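Local coordinates for ML032222a iGluR (Mnemiopsis leidyi, PDB 4YKI), which binds glycine in the ligand-binding domain of an ionotropic glutamate receptor subunit and so probably helps open a glycine-activated ion channel, at residues Q18-F22 and W245-S249; D103-P107 and I228-L233; G112-K118 and F183-G189. All blocks are in the same frame, centred on the assembly; numbering follows the deposited sequence.

Contact 1 (Q18-F22 and W245-S249); sequences QPFMF and WEKWS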
ATOM      1  N   GLN B  18       8.352   7.044  17.414  1.00 12.32           N
ATOM      2  CA  GLN B  18       9.312   7.725  16.561  1.00 12.99           C
ATOM      3  C   GLN B  18       9.591   6.840  15.347  1.00 12.55           C
ATOM      4  O   GLN B  18       9.689   5.628  15.483  1.00 13.49           O
ATOM      5  CB  GLN B  18      10.585   8.057  17.351  1.00 14.67           C
ATOM      6  CG  GLN B  18      10.253   8.978  18.524  1.00 19.14           C
ATOM      7  CD  GLN B  18      11.416   9.347  19.405  1.00 22.71           C
ATOM      8  OE1 GLN B  18      12.569   9.077  19.092  1.00 23.66           O
ATOM      9  NE2 GLN B  18      11.112   9.991  20.529  1.00 23.53           N
ATOM     10  N   PRO B  19       9.713   7.436  14.149  1.00 12.57           N
ATOM     11  CA  PRO B  19       9.804   8.857  13.815  1.00 12.79           C
ATOM     12  C   PRO B  19       8.462   9.412  13.312  1.00 11.78           C
ATOM     13  O   PRO B  19       8.423  10.513  12.763  1.00 12.29           O
ATOM     14  CB  PRO B  19      10.808   8.855  12.671  1.00 14.23           C
ATOM     15  CG  PRO B  19      10.463   7.626  11.922  1.00 14.69           C
ATOM     16  CD  PRO B  19      10.070   6.600  12.985  1.00 13.82           C
ATOM     17  N   PHE B  20       7.388   8.654  13.481  1.00 11.58           N
ATOM     18  CA  PHE B  20       6.059   9.062  13.072  1.00 11.31           C
ATOM     19  C   PHE B  20       5.497  10.169  13.964  1.00 10.74           C
ATOM     20  O   PHE B  20       4.961  11.154  13.454  1.00 11.26           O
ATOM     21  CB  PHE B  20       5.159   7.835  13.045  1.00 11.43           C
ATOM     22  CG  PHE B  20       5.622   6.790  12.066  1.00 11.38           C
ATOM     23  CD1 PHE B  20       5.517   7.009  10.709  1.00 12.71           C
ATOM     24  CD2 PHE B  20       6.213   5.619  12.501  1.00 11.32           C
ATOM     25  CE1 PHE B  20       5.969   6.068   9.800  1.00 13.02           C
ATOM     26  CE2 PHE B  20       6.668   4.673  11.596  1.00 12.39           C
ATOM     27  CZ  PHE B  20       6.551   4.896  10.248  1.00 12.73           C
ATOM     28  N   MET B  21       5.652  10.017  15.275  1.00 11.64           N
ATOM     29  CA  MET B  21       5.233  11.029  16.253  1.00 11.78           C
ATOM     30  C   MET B  21       6.233  11.068  17.393  1.00 11.28           C
ATOM     31  O   MET B  21       6.679  10.025  17.880  1.00 11.59           O
ATOM     32  CB  MET B  21       3.849  10.756  16.831  1.00 12.83           C
ATOM     33  CG  MET B  21       2.702  11.064  15.893  1.00 13.12           C
ATOM     34  SD  MET B  21       2.664  12.806  15.433  1.00 12.72           S
ATOM     35  CE  MET B  21       0.920  13.120  15.587  1.00 12.90           C
ATOM     36  N   PHE B  22       6.545  12.302  17.790  1.00 11.82           N
ATOM     37  CA  PHE B  22       7.327  12.644  18.967  1.00 13.05           C
ATOM     38  C   PHE B  22       6.404  13.485  19.856  1.00 13.25           C
ATOM     39  O   PHE B  22       5.755  14.406  19.362  1.00 13.82           O
ATOM     40  CB  PHE B  22       8.542  13.502  18.585  1.00 12.74           C
ATOM     41  CG  PHE B  22       9.550  12.818  17.684  1.00 14.31           C
ATOM     42  CD1 PHE B  22       9.309  12.662  16.325  1.00 14.32           C
ATOM     43  CD2 PHE B  22      10.776  12.423  18.184  1.00 16.31           C
ATOM     44  CE1 PHE B  22      10.245  12.056  15.508  1.00 14.62           C
ATOM     45  CE2 PHE B  22      11.716  11.834  17.363  1.00 17.12           C
ATOM     46  CZ  PHE B  22      11.456  11.656  16.034  1.00 15.31           C
ATOM     47  N   TRP B 245       9.517  10.845   4.916  1.00 14.10           N
ATOM     48  CA  TRP B 245      10.270   9.724   5.465  1.00 14.53           C
ATOM     49  C   TRP B 245      11.778  10.062   5.451  1.00 14.88           C
ATOM     50  O   TRP B 245      12.498   9.785   6.403  1.00 15.41           O
ATOM     51  CB  TRP B 245       9.997   8.435   4.694  1.00 15.43           C
ATOM     52  CG  TRP B 245      10.759   7.270   5.232  1.00 15.60           C
ATOM     53  CD1 TRP B 245      11.763   6.617   4.617  1.00 17.64           C
ATOM     54  CD2 TRP B 245      10.574   6.620   6.499  1.00 14.55           C
ATOM     55  NE1 TRP B 245      12.219   5.595   5.393  1.00 17.53           N
ATOM     56  CE2 TRP B 245      11.516   5.585   6.564  1.00 16.56           C
ATOM     57  CE3 TRP B 245       9.707   6.814   7.589  1.00 14.92           C
ATOM     58  CZ2 TRP B 245      11.624   4.749   7.662  1.00 16.85           C
ATOM     59  CZ3 TRP B 245       9.827   5.972   8.691  1.00 16.20           C
ATOM     60  CH2 TRP B 245      10.769   4.950   8.708  1.00 16.71           C
ATOM     61  N   GLU B 246      12.255  10.658   4.364  0.51 15.16           N
ATOM     62  CA  GLU B 246      13.649  11.091   4.299  0.51 16.60           C
ATOM     63  C   GLU B 246      13.975  12.125   5.387  0.51 15.20           C
ATOM     64  O   GLU B 246      15.036  12.070   6.011  0.51 15.82           O
ATOM     65  CB  GLU B 246      13.960  11.647   2.906  0.51 18.28           C
ATOM     66  CG  GLU B 246      15.344  12.263   2.751  0.51 21.38           C
ATOM     67  CD  GLU B 246      16.462  11.235   2.730  0.51 23.19           C
ATOM     68  OE1 GLU B 246      16.165  10.020   2.712  0.51 23.57           O
ATOM     69  OE2 GLU B 246      17.645  11.650   2.719  0.51 24.37           O
ATOM     70  N   LYS B 247      13.073  13.079   5.596  1.00 14.62           N
ATOM     71  CA  LYS B 247      13.266  14.102   6.617  1.00 13.69           C
ATOM     72  C   LYS B 247      13.394  13.513   8.012  1.00 15.28           C
ATOM     73  O   LYS B 247      14.271  13.912   8.778  1.00 17.17           O
ATOM     74  CB  LYS B 247      12.074  15.059   6.614  1.00 14.59           C
ATOM     75  CG  LYS B 247      12.081  16.085   7.748  1.00 15.14           C
ATOM     76  CD  LYS B 247      10.899  17.025   7.638  1.00 17.31           C
ATOM     77  CE  LYS B 247      10.794  17.925   8.861  1.00 20.24           C
ATOM     78  NZ  LYS B 247       9.573  18.793   8.787  1.00 21.94           N
ATOM     79  N   TRP B 248      12.521  12.569   8.341  1.00 13.92           N
ATOM     80  CA  TRP B 248      12.353  12.130   9.724  1.00 14.13           C
ATOM     81  C   TRP B 248      13.076  10.841  10.101  1.00 14.97           C
ATOM     82  O   TRP B 248      13.420  10.650  11.270  1.00 16.13           O
ATOM     83  CB  TRP B 248      10.863  11.961  10.048  1.00 14.42           C
ATOM     84  CG  TRP B 248      10.166  13.249  10.167  1.00 14.07           C
ATOM     85  CD1 TRP B 248       9.332  13.829   9.259  1.00 13.66           C
ATOM     86  CD2 TRP B 248      10.243  14.146  11.274  1.00 14.68           C
ATOM     87  NE1 TRP B 248       8.892  15.046   9.736  1.00 14.15           N
ATOM     88  CE2 TRP B 248       9.437  15.257  10.974  1.00 15.11           C
ATOM     89  CE3 TRP B 248      10.930  14.117  12.494  1.00 16.32           C
ATOM     90  CZ2 TRP B 248       9.299  16.332  11.855  1.00 16.38           C
ATOM     91  CZ3 TRP B 248      10.791  15.169  13.359  1.00 16.84           C
ATOM     92  CH2 TRP B 248       9.992  16.271  13.040  1.00 17.19           C
ATOM     93  N   SER B 249      13.270   9.923   9.161  1.00 16.55           N
ATOM     94  CA  SER B 249      13.888   8.660   9.544  1.00 17.91           C
ATOM     95  C   SER B 249      15.390   8.857   9.698  1.00 20.31           C
ATOM     96  O   SER B 249      15.992   9.731   9.065  1.00 20.78           O
ATOM     97  CB  SER B 249      13.550   7.547   8.563  1.00 18.15           C
ATOM     98  OG  SER B 249      14.103   7.816   7.301  1.00 20.91           O
TER

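Contact 2 (D103-P107 and I228-L233); sequences DYSFP and IDSHLL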
ATOM      1  N   ASP B 103     -12.630   1.387   9.913  1.00 12.04           N
ATOM      2  CA  ASP B 103     -12.099   1.507   8.563  1.00 11.90           C
ATOM      3  C   ASP B 103     -10.679   2.047   8.615  1.00 11.03           C
ATOM      4  O   ASP B 103     -10.208   2.567   9.643  1.00 11.41           O
ATOM      5  CB  ASP B 103     -12.959   2.448   7.721  1.00 12.98           C
ATOM      6  CG  ASP B 103     -14.264   1.809   7.238  1.00 15.03           C
ATOM      7  OD1 ASP B 103     -14.452   0.579   7.354  1.00 15.66           O
ATOM      8  OD2 ASP B 103     -15.087   2.569   6.703  1.00 16.54           O
ATOM      9  N   TYR B 104      -9.998   1.912   7.486  1.00 11.70           N
ATOM     10  CA  TYR B 104      -8.699   2.526   7.272  1.00 11.62           C
ATOM     11  C   TYR B 104      -8.793   3.531   6.137  1.00 12.39           C
ATOM     12  O   TYR B 104      -9.566   3.353   5.195  1.00 14.11           O
ATOM     13  CB  TYR B 104      -7.661   1.481   6.915  1.00 12.13           C
ATOM     14  CG  TYR B 104      -7.255   0.587   8.047  1.00 11.67           C
ATOM     15  CD1 TYR B 104      -6.291   0.997   8.957  1.00 11.75           C
ATOM     16  CD2 TYR B 104      -7.810  -0.681   8.204  1.00 12.20           C
ATOM     17  CE1 TYR B 104      -5.880   0.169   9.972  1.00 11.79           C
ATOM     18  CE2 TYR B 104      -7.398  -1.529   9.212  1.00 12.09           C
ATOM     19  CZ  TYR B 104      -6.447  -1.082  10.106  1.00 11.34           C
ATOM     20  OH  TYR B 104      -6.015  -1.948  11.065  1.00 11.36           O
ATOM     21  N   SER B 105      -7.946   4.548   6.209  1.00 11.84           N
ATOM     22  CA  SER B 105      -7.706   5.439   5.086  1.00 11.75           C
ATOM     23  C   SER B 105      -6.909   4.751   3.988  1.00 11.99           C
ATOM     24  O   SER B 105      -6.376   3.660   4.181  1.00 12.92           O
ATOM     25  CB  SER B 105      -6.914   6.666   5.543  1.00 12.20           C
ATOM     26  OG  SER B 105      -5.562   6.343   5.816  1.00 12.42           O
ATOM     27  N   PHE B 106      -6.798   5.423   2.853  1.00 12.40           N
ATOM     28  CA  PHE B 106      -5.793   5.076   1.873  1.00 13.62           C
ATOM     29  C   PHE B 106      -4.432   4.948   2.576  1.00 12.33           C
ATOM     30  O   PHE B 106      -4.095   5.789   3.411  1.00 13.30           O
ATOM     31  CB  PHE B 106      -5.733   6.153   0.793  1.00 14.54           C
ATOM     32  CG  PHE B 106      -4.914   5.747  -0.393  1.00 17.05           C
ATOM     33  CD1 PHE B 106      -5.454   4.931  -1.374  1.00 19.41           C
ATOM     34  CD2 PHE B 106      -3.587   6.125  -0.502  1.00 19.26           C
ATOM     35  CE1 PHE B 106      -4.697   4.511  -2.444  1.00 21.85           C
ATOM     36  CE2 PHE B 106      -2.824   5.704  -1.577  1.00 19.56           C
ATOM     37  CZ  PHE B 106      -3.380   4.901  -2.540  1.00 21.43           C
ATOM     38  N   PRO B 107      -3.660   3.911   2.256  1.00 12.56           N
ATOM     39  CA  PRO B 107      -2.452   3.684   3.055  1.00 12.60           C
ATOM     40  C   PRO B 107      -1.254   4.454   2.534  1.00 14.31           C
ATOM     41  O   PRO B 107      -1.240   4.839   1.358  1.00 17.76           O
ATOM     42  CB  PRO B 107      -2.236   2.176   2.910  1.00 14.28           C
ATOM     43  CG  PRO B 107      -2.764   1.835   1.578  1.00 15.97           C
ATOM     44  CD  PRO B 107      -3.945   2.767   1.363  1.00 14.65           C
ATOM     45  N   ILE B 228     -10.190  12.438   3.200  1.00 13.72           N
ATOM     46  CA  ILE B 228      -8.900  12.012   3.729  1.00 13.26           C
ATOM     47  C   ILE B 228      -8.188  11.089   2.733  1.00 12.70           C
ATOM     48  O   ILE B 228      -6.994  11.263   2.458  1.00 13.32           O
ATOM     49  CB  ILE B 228      -9.055  11.342   5.115  1.00 13.91           C
ATOM     50  CG1 ILE B 228      -9.547  12.360   6.152  1.00 14.98           C
ATOM     51  CG2 ILE B 228      -7.740  10.673   5.567  1.00 14.65           C
ATOM     52  CD1 ILE B 228      -8.557  13.452   6.465  1.00 15.37           C
ATOM     53  N   ASP B 229      -8.923  10.139   2.156  1.00 12.89           N
ATOM     54  CA  ASP B 229      -8.354   9.209   1.173  1.00 12.40           C
ATOM     55  C   ASP B 229      -7.774   9.951  -0.030  1.00 12.73           C
ATOM     56  O   ASP B 229      -6.659   9.684  -0.464  1.00 12.81           O
ATOM     57  CB  ASP B 229      -9.418   8.207   0.708  1.00 13.15           C
ATOM     58  CG  ASP B 229      -9.754   7.153   1.750  1.00 14.02           C
ATOM     59  OD1 ASP B 229      -9.064   7.061   2.789  1.00 14.42           O
ATOM     60  OD2 ASP B 229     -10.696   6.395   1.468  1.00 15.34           O
ATOM     61  N   SER B 230      -8.553  10.879  -0.567  0.61 12.41           N
ATOM     62  CA  SER B 230      -8.125  11.631  -1.737  0.61 12.17           C
ATOM     63  C   SER B 230      -6.824  12.383  -1.454  0.61 12.71           C
ATOM     64  O   SER B 230      -5.867  12.343  -2.228  0.61 13.16           O
ATOM     65  CB  SER B 230      -9.216  12.616  -2.173  0.61 13.78           C
ATOM     66  OG  SER B 230     -10.301  11.949  -2.796  0.61 16.50           O
ATOM     67  N   HIS B 231      -6.796  13.074  -0.324  1.00 12.66           N
ATOM     68  CA  HIS B 231      -5.664  13.909   0.015  1.00 12.77           C
ATOM     69  C   HIS B 231      -4.430  13.068   0.344  1.00 12.38           C
ATOM     70  O   HIS B 231      -3.326  13.436  -0.036  1.00 12.74           O
ATOM     71  CB  HIS B 231      -6.044  14.898   1.116  1.00 14.35           C
ATOM     72  CG  HIS B 231      -6.814  16.070   0.594  1.00 16.62           C
ATOM     73  ND1 HIS B 231      -6.345  17.369   0.627  1.00 18.54           N
ATOM     74  CD2 HIS B 231      -8.060  16.141   0.075  1.00 18.70           C
ATOM     75  CE1 HIS B 231      -7.270  18.183   0.149  1.00 19.68           C
ATOM     76  NE2 HIS B 231      -8.311  17.459  -0.211  1.00 22.14           N
ATOM     77  N   LEU B 232      -4.594  11.915   0.993  1.00 12.97           N
ATOM     78  CA  LEU B 232      -3.452  11.031   1.217  1.00 11.74           C
ATOM     79  C   LEU B 232      -2.901  10.441  -0.086  1.00 12.03           C
ATOM     80  O   LEU B 232      -1.688  10.328  -0.257  1.00 12.37           O
ATOM     81  CB  LEU B 232      -3.799   9.918   2.220  1.00 11.04           C
ATOM     82  CG  LEU B 232      -3.995  10.376   3.661  1.00 11.99           C
ATOM     83  CD1 LEU B 232      -4.418   9.197   4.494  1.00 13.30           C
ATOM     84  CD2 LEU B 232      -2.715  10.967   4.207  1.00 14.38           C
ATOM     85  N   LEU B 233      -3.778  10.075  -1.015  1.00 12.18           N
ATOM     86  CA  LEU B 233      -3.321   9.625  -2.337  1.00 13.14           C
ATOM     87  C   LEU B 233      -2.511  10.723  -3.038  1.00 13.24           C
ATOM     88  O   LEU B 233      -1.454  10.466  -3.596  1.00 13.69           O
ATOM     89  CB  LEU B 233      -4.506   9.168  -3.165  1.00 14.15           C
ATOM     90  CG  LEU B 233      -4.213   8.725  -4.604  1.00 18.55           C
ATOM     91  CD1 LEU B 233      -3.051   7.766  -4.747  1.00 20.33           C
ATOM     92  CD2 LEU B 233      -5.488   8.138  -5.187  1.00 21.29           C
TER

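Contact 3 (G112-K118 and F183-G189); sequences GIKAVVK and FVFIDEG. With GLY (glycine), chain E.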
ATOM      1  N   GLY B 112       6.367  -4.767   7.105  1.00 13.99           N
ATOM      2  CA  GLY B 112       6.363  -6.166   7.451  1.00 13.22           C
ATOM      3  C   GLY B 112       6.721  -6.342   8.909  1.00 12.30           C
ATOM      4  O   GLY B 112       7.166  -5.407   9.580  1.00 13.19           O
ATOM      5  N   ILE B 113       6.494  -7.556   9.404  1.00 12.19           N
ATOM      6  CA  ILE B 113       6.984  -7.956  10.715  1.00 12.60           C
ATOM      7  C   ILE B 113       8.464  -8.285  10.621  1.00 13.03           C
ATOM      8  O   ILE B 113       8.907  -8.955   9.680  1.00 14.05           O
ATOM      9  CB  ILE B 113       6.181  -9.157  11.276  1.00 13.28           C
ATOM     10  CG1 ILE B 113       4.687  -8.818  11.397  1.00 14.02           C
ATOM     11  CG2 ILE B 113       6.732  -9.607  12.621  1.00 13.45           C
ATOM     12  CD1 ILE B 113       4.396  -7.609  12.278  1.00 13.94           C
ATOM     13  N   LYS B 114       9.227  -7.757  11.578  1.00 12.57           N
ATOM     14  CA  LYS B 114      10.665  -7.960  11.644  1.00 13.51           C
ATOM     15  C   LYS B 114      11.065  -8.382  13.059  1.00 12.93           C
ATOM     16  O   LYS B 114      10.634  -7.782  14.040  1.00 13.44           O
ATOM     17  CB  LYS B 114      11.406  -6.676  11.263  1.00 15.36           C
ATOM     18  CG  LYS B 114      12.911  -6.871  11.255  1.00 18.12           C
ATOM     19  CD  LYS B 114      13.661  -5.655  10.822  1.00 24.29           C
ATOM     20  CE  LYS B 114      15.157  -5.931  10.711  1.00 27.36           C
ATOM     21  NZ  LYS B 114      15.495  -7.008   9.729  1.00 29.44           N
ATOM     22  N   ALA B 115      11.906  -9.405  13.145  1.00 12.30           N
ATOM     23  CA  ALA B 115      12.473  -9.847  14.409  1.00 12.50           C
ATOM     24  C   ALA B 115      13.938  -9.489  14.465  1.00 12.25           C
ATOM     25  O   ALA B 115      14.672  -9.665  13.495  1.00 14.00           O
ATOM     26  CB  ALA B 115      12.298 -11.345  14.598  1.00 13.72           C
ATOM     27  N   VAL B 116      14.350  -8.988  15.618  1.00 11.97           N
ATOM     28  CA  VAL B 116      15.740  -8.619  15.855  1.00 12.47           C
ATOM     29  C   VAL B 116      16.212  -9.233  17.164  1.00 13.33           C
ATOM     30  O   VAL B 116      15.418  -9.553  18.028  1.00 12.87           O
ATOM     31  CB  VAL B 116      15.954  -7.075  15.874  1.00 13.30           C
ATOM     32  CG1 VAL B 116      15.604  -6.473  14.524  1.00 14.90           C
ATOM     33  CG2 VAL B 116      15.158  -6.420  16.986  1.00 14.59           C
ATOM     34  N   VAL B 117      17.522  -9.363  17.281  1.00 13.48           N
ATOM     35  CA  VAL B 117      18.149 -10.105  18.362  1.00 14.19           C
ATOM     36  C   VAL B 117      19.428  -9.409  18.836  1.00 13.53           C
ATOM     37  O   VAL B 117      20.207  -8.880  18.034  1.00 13.71           O
ATOM     38  CB  VAL B 117      18.454 -11.583  17.932  1.00 14.69           C
ATOM     39  CG1 VAL B 117      19.430 -11.651  16.781  1.00 16.70           C
ATOM     40  CG2 VAL B 117      18.935 -12.419  19.117  1.00 16.29           C
ATOM     41  N   LYS B 118      19.644  -9.445  20.147  1.00 13.32           N
ATOM     42  CA  LYS B 118      20.939  -9.107  20.727  1.00 13.91           C
ATOM     43  C   LYS B 118      21.491 -10.325  21.447  1.00 15.08           C
ATOM     44  O   LYS B 118      20.797 -10.956  22.237  1.00 14.88           O
ATOM     45  CB  LYS B 118      20.808  -7.924  21.692  1.00 16.00           C
ATOM     46  CG  LYS B 118      22.094  -7.579  22.404  1.00 16.93           C
ATOM     47  CD  LYS B 118      22.017  -6.266  23.158  1.00 17.90           C
ATOM     48  CE  LYS B 118      23.242  -6.107  24.036  1.00 20.83           C
ATOM     49  NZ  LYS B 118      23.303  -4.743  24.598  1.00 22.46           N
ATOM     50  N   PHE B 183      17.863 -11.591  23.882  1.00 13.42           N
ATOM     51  CA  PHE B 183      16.460 -11.292  23.711  1.00 13.37           C
ATOM     52  C   PHE B 183      16.160 -11.109  22.225  1.00 14.84           C
ATOM     53  O   PHE B 183      16.994 -10.534  21.474  1.00 14.47           O
ATOM     54  CB  PHE B 183      16.087 -10.035  24.505  1.00 13.87           C
ATOM     55  CG  PHE B 183      14.594  -9.832  24.648  1.00 13.96           C
ATOM     56  CD1 PHE B 183      13.880 -10.575  25.563  1.00 14.59           C
ATOM     57  CD2 PHE B 183      13.909  -8.937  23.828  1.00 13.46           C
ATOM     58  CE1 PHE B 183      12.518 -10.422  25.690  1.00 15.34           C
ATOM     59  CE2 PHE B 183      12.525  -8.782  23.954  1.00 14.23           C
ATOM     60  CZ  PHE B 183      11.844  -9.506  24.883  1.00 14.66           C
ATOM     61  N   VAL B 184      15.005 -11.624  21.799  1.00 12.43           N
ATOM     62  CA  VAL B 184      14.471 -11.379  20.469  1.00 12.47           C
ATOM     63  C   VAL B 184      13.182 -10.542  20.609  1.00 11.75           C
ATOM     64  O   VAL B 184      12.216 -10.945  21.286  1.00 12.69           O
ATOM     65  CB  VAL B 184      14.137 -12.689  19.725  1.00 12.33           C
ATOM     66  CG1 VAL B 184      13.494 -12.395  18.362  1.00 12.72           C
ATOM     67  CG2 VAL B 184      15.372 -13.548  19.531  1.00 13.00           C
ATOM     68  N   PHE B 185      13.164  -9.391  19.958  1.00 11.85           N
ATOM     69  CA  PHE B 185      11.998  -8.523  19.913  1.00 11.93           C
ATOM     70  C   PHE B 185      11.404  -8.625  18.520  1.00 11.56           C
ATOM     71  O   PHE B 185      12.105  -8.457  17.527  1.00 12.54           O
ATOM     72  CB  PHE B 185      12.416  -7.087  20.255  1.00 12.16           C
ATOM     73  CG  PHE B 185      11.302  -6.059  20.165  1.00 12.00           C
ATOM     74  CD1 PHE B 185      10.000  -6.355  20.526  1.00 12.63           C
ATOM     75  CD2 PHE B 185      11.586  -4.783  19.729  1.00 12.68           C
ATOM     76  CE1 PHE B 185       9.008  -5.370  20.427  1.00 12.46           C
ATOM     77  CE2 PHE B 185      10.595  -3.824  19.639  1.00 12.98           C
ATOM     78  CZ  PHE B 185       9.315  -4.139  19.980  1.00 13.83           C
ATOM     79  N   ILE B 186      10.108  -8.924  18.458  1.00 11.46           N
ATOM     80  CA  ILE B 186       9.392  -9.086  17.201  1.00 11.91           C
ATOM     81  C   ILE B 186       8.440  -7.909  17.057  1.00 11.23           C
ATOM     82  O   ILE B 186       7.530  -7.757  17.877  1.00 12.06           O
ATOM     83  CB  ILE B 186       8.579 -10.410  17.192  1.00 11.88           C
ATOM     84  CG1 ILE B 186       9.487 -11.616  17.473  1.00 13.01           C
ATOM     85  CG2 ILE B 186       7.827 -10.585  15.859  1.00 13.31           C
ATOM     86  CD1 ILE B 186       8.743 -12.931  17.728  1.00 16.43           C
ATOM     87  N   ASP B 187       8.654  -7.087  16.041  1.00 11.09           N
ATOM     88  CA  ASP B 187       7.849  -5.879  15.856  1.00 11.67           C
ATOM     89  C   ASP B 187       7.764  -5.531  14.366  1.00 10.73           C
ATOM     90  O   ASP B 187       7.598  -6.435  13.548  1.00 11.93           O
ATOM     91  CB  ASP B 187       8.350  -4.712  16.730  1.00 12.03           C
ATOM     92  CG  ASP B 187       7.268  -3.662  16.942  1.00 11.80           C
ATOM     93  OD1 ASP B 187       6.346  -3.923  17.763  1.00 12.40           O
ATOM     94  OD2 ASP B 187       7.311  -2.621  16.254  1.00 12.52           O
ATOM     95  N   GLU B 188       7.854  -4.241  14.024  1.00 11.86           N
ATOM     96  CA  GLU B 188       7.545  -3.757  12.679  1.00 11.40           C
ATOM     97  C   GLU B 188       8.788  -3.151  12.038  1.00 11.56           C
ATOM     98  O   GLU B 188       9.495  -2.366  12.650  1.00 12.76           O
ATOM     99  CB  GLU B 188       6.396  -2.735  12.735  1.00 11.41           C
ATOM    100  CG  GLU B 188       5.140  -3.291  13.381  1.00 11.90           C
ATOM    101  CD  GLU B 188       3.997  -2.297  13.464  1.00 11.57           C
ATOM    102  OE1 GLU B 188       4.238  -1.069  13.363  1.00 11.92           O
ATOM    103  OE2 GLU B 188       2.847  -2.764  13.693  1.00 12.86           O
ATOM    104  N   GLY B 189       9.008  -3.496  10.776  1.00 12.35           N
ATOM    105  CA  GLY B 189      10.202  -3.096  10.062  1.00 12.72           C
ATOM    106  C   GLY B 189      10.587  -1.625  10.170  1.00 12.67           C
ATOM    107  O   GLY B 189      11.707  -1.303  10.551  1.00 13.12           O
TER
HETATM  108  N   GLY E 301       2.183   0.312  14.514  1.00 13.64           N
HETATM  109  CA  GLY E 301       1.666  -0.463  15.666  1.00 11.95           C
HETATM  110  C   GLY E 301       0.200  -0.806  15.563  1.00 11.26           C
HETATM  111  O   GLY E 301      -0.282  -1.546  16.448  1.00 10.56           O
HETATM  112  OXT GLY E 301      -0.480  -0.331  14.628  1.00 11.53           O

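Contact 1 (Q18-F22 and W245-S249)
Pro-19 and Trp-248 mark the closest passage of the two backbones, their CA atoms 5.8 Å apart, where the loop after strand 9-13 meets the last turn of helix 240-248. The peptide bond before Pro-19 is cis, and Phe-20 and Met-21 both face Glu-17, the evidence for a classic beta bulge in this loop of the periplasmic-binding-protein-like fold. Pro-19 touches the helix twice: its CB lies 3.5 Å from the backbone O of Trp-248, while its CG comes within 3.7 Å of CZ3 on the Trp-245 indole. With CG anti to the backbone N (chi1 180°), that indole is carried back to the loop, and the same CZ3 sits 3.8 Å from CZ of Phe-20. The Phe-20 ring and the six-membered ring of Trp-245 are inclined by 30° but slid so far apart that they scarcely overlap. Phe-22 makes a separate aromatic contact, CE1 lying 3.7 Å from CE3 of Trp-248, with the planes inclined at 37°. NE1 of Trp-248 is hydrogen-bonded to Asp-40 on helix 37-49, and Phe-20 also meets the ring of Tyr-214, a ligand-pocket residue. At the helix end, Trp-245 O accepts hydrogen bonds from Ser-249 OG at 2.7 Å and from Ser-249 N, which reach it from opposite faces of its carbonyl plane, while Ser-249 CB rests 3.4 Å above the middle of the Trp-245 ring.

Contact 2 (D103-P107 and I228-L233)
Asp-229 OD1 accepts a hydrogen bond from the backbone N of Phe-106 at 2.8 Å, with an N-H...O angle of 153°; the donor comes from above the carboxylate, 59° out of its plane. Ser-105 CA lies 3.1 Å from the same oxygen. The other oxygen, OD2, makes a salt bridge with Lys-225 one turn back, which also donates to Tyr-104 O, so that both carboxylate oxygens are engaged. The bond to Phe-106 ties the chain leaving strand 103-104 to helix 225-238, probably in the first lobe of the two-lobed, periplasmic-binding-protein-like fold. A first torsion of -169° swings the Phe-106 ring to the far side from its own backbone N and lays it against Leu-233: CB of Leu-233 stands 4.2 Å from the ring centroid over one face, a CH-pi contact, and its CD1 reaches Phe-106 CZ at 3.6 Å. Pro-107 CD lies over the opposite face. Leu-232 CD1 packs into the bend of the loop, 3.3 Å from Ser-105 OG. That hydroxyl donates to Phe-106 O at 2.9 Å and is also hydrogen-bonded to Phe-216 N on strand 202-218. At the interface with the second subunit, Phe-106 packs on Thr-94 and Leu-233 on Asn-95, both of that subunit.

Contact 3 (G112-K118 and F183-G189)
Ile-113 and Ile-186 share nearly the same first torsion (chi1 -59° and -56°), which swings CG2 of each to the side opposite its backbone N, and the two methyls meet at 3.6 Å. The strands carrying them are antiparallel, their axes at 155°. Lys-114 with Asp-187, Val-116 with Phe-185 and Lys-118 with Phe-183 are the hydrogen-bonded pairs; the Asp-187 N to Lys-114 O bond, 2.9 Å, is nearly straight, whereas Phe-183 N to Lys-118 O, at 3.4 Å, is weak. Between them lie non-hydrogen-bonded pairs, where CA-H...O contacts add to the ladder, as from Val-184 CA to Val-116 O at 3.2 Å. Val-117 CG2 lies 3.8 Å from Val-184 CG2. At the ligand end Gly-189 N bonds to Gly-112 O (2.9 Å), and Glu-188, at the N-cap of helix 189-195, extends its chain into the glycine pocket. Its OE1 accepts the ligand N at 2.7 Å and is also hydrogen-bonded to Tyr-214 OH, while OE2 is bonded to Ser-93 OG. An acidic side chain holding the ligand's amino group is characteristic of ionotropic glutamate receptor ligand-binding domains. With an alanine in place of Glu-188, that amino group would probably be left without its carboxylate mate, and the hydroxyls of Tyr-214 and Ser-93 without their shared anchor. In the mixed sheet, strand 202-218 pairs with 109-118 and strand 137-141 with 183-188; helix 171-179 packs on the face bearing Val-116, Phe-183 and Phe-185, and loops on the face of Ala-115, Val-117 and Val-184.

In the fold
Along the chain the three contacts are nested: contact 3 lies inside the loop closed by contact 2, and contact 2 inside that closed by contact 1. Contacts 1 and 2 use the consecutive helices 240-248 and 225-238, their centres about 19 Å apart. Contacts 2 and 3 reach the same mixed sheet through the successive strands 103-104 and 109-118, yet their centres lie about 28 Å apart, on opposite sides of the chain's centre. Contact 1 is about 19 Å from contact 3, centre to centre, and none touches another. The consecutive helices and the family fold are consistent with a two-lobed clamshell, contacts 1 and 2 in one lobe and contact 3 in the other, with glycine bound between them.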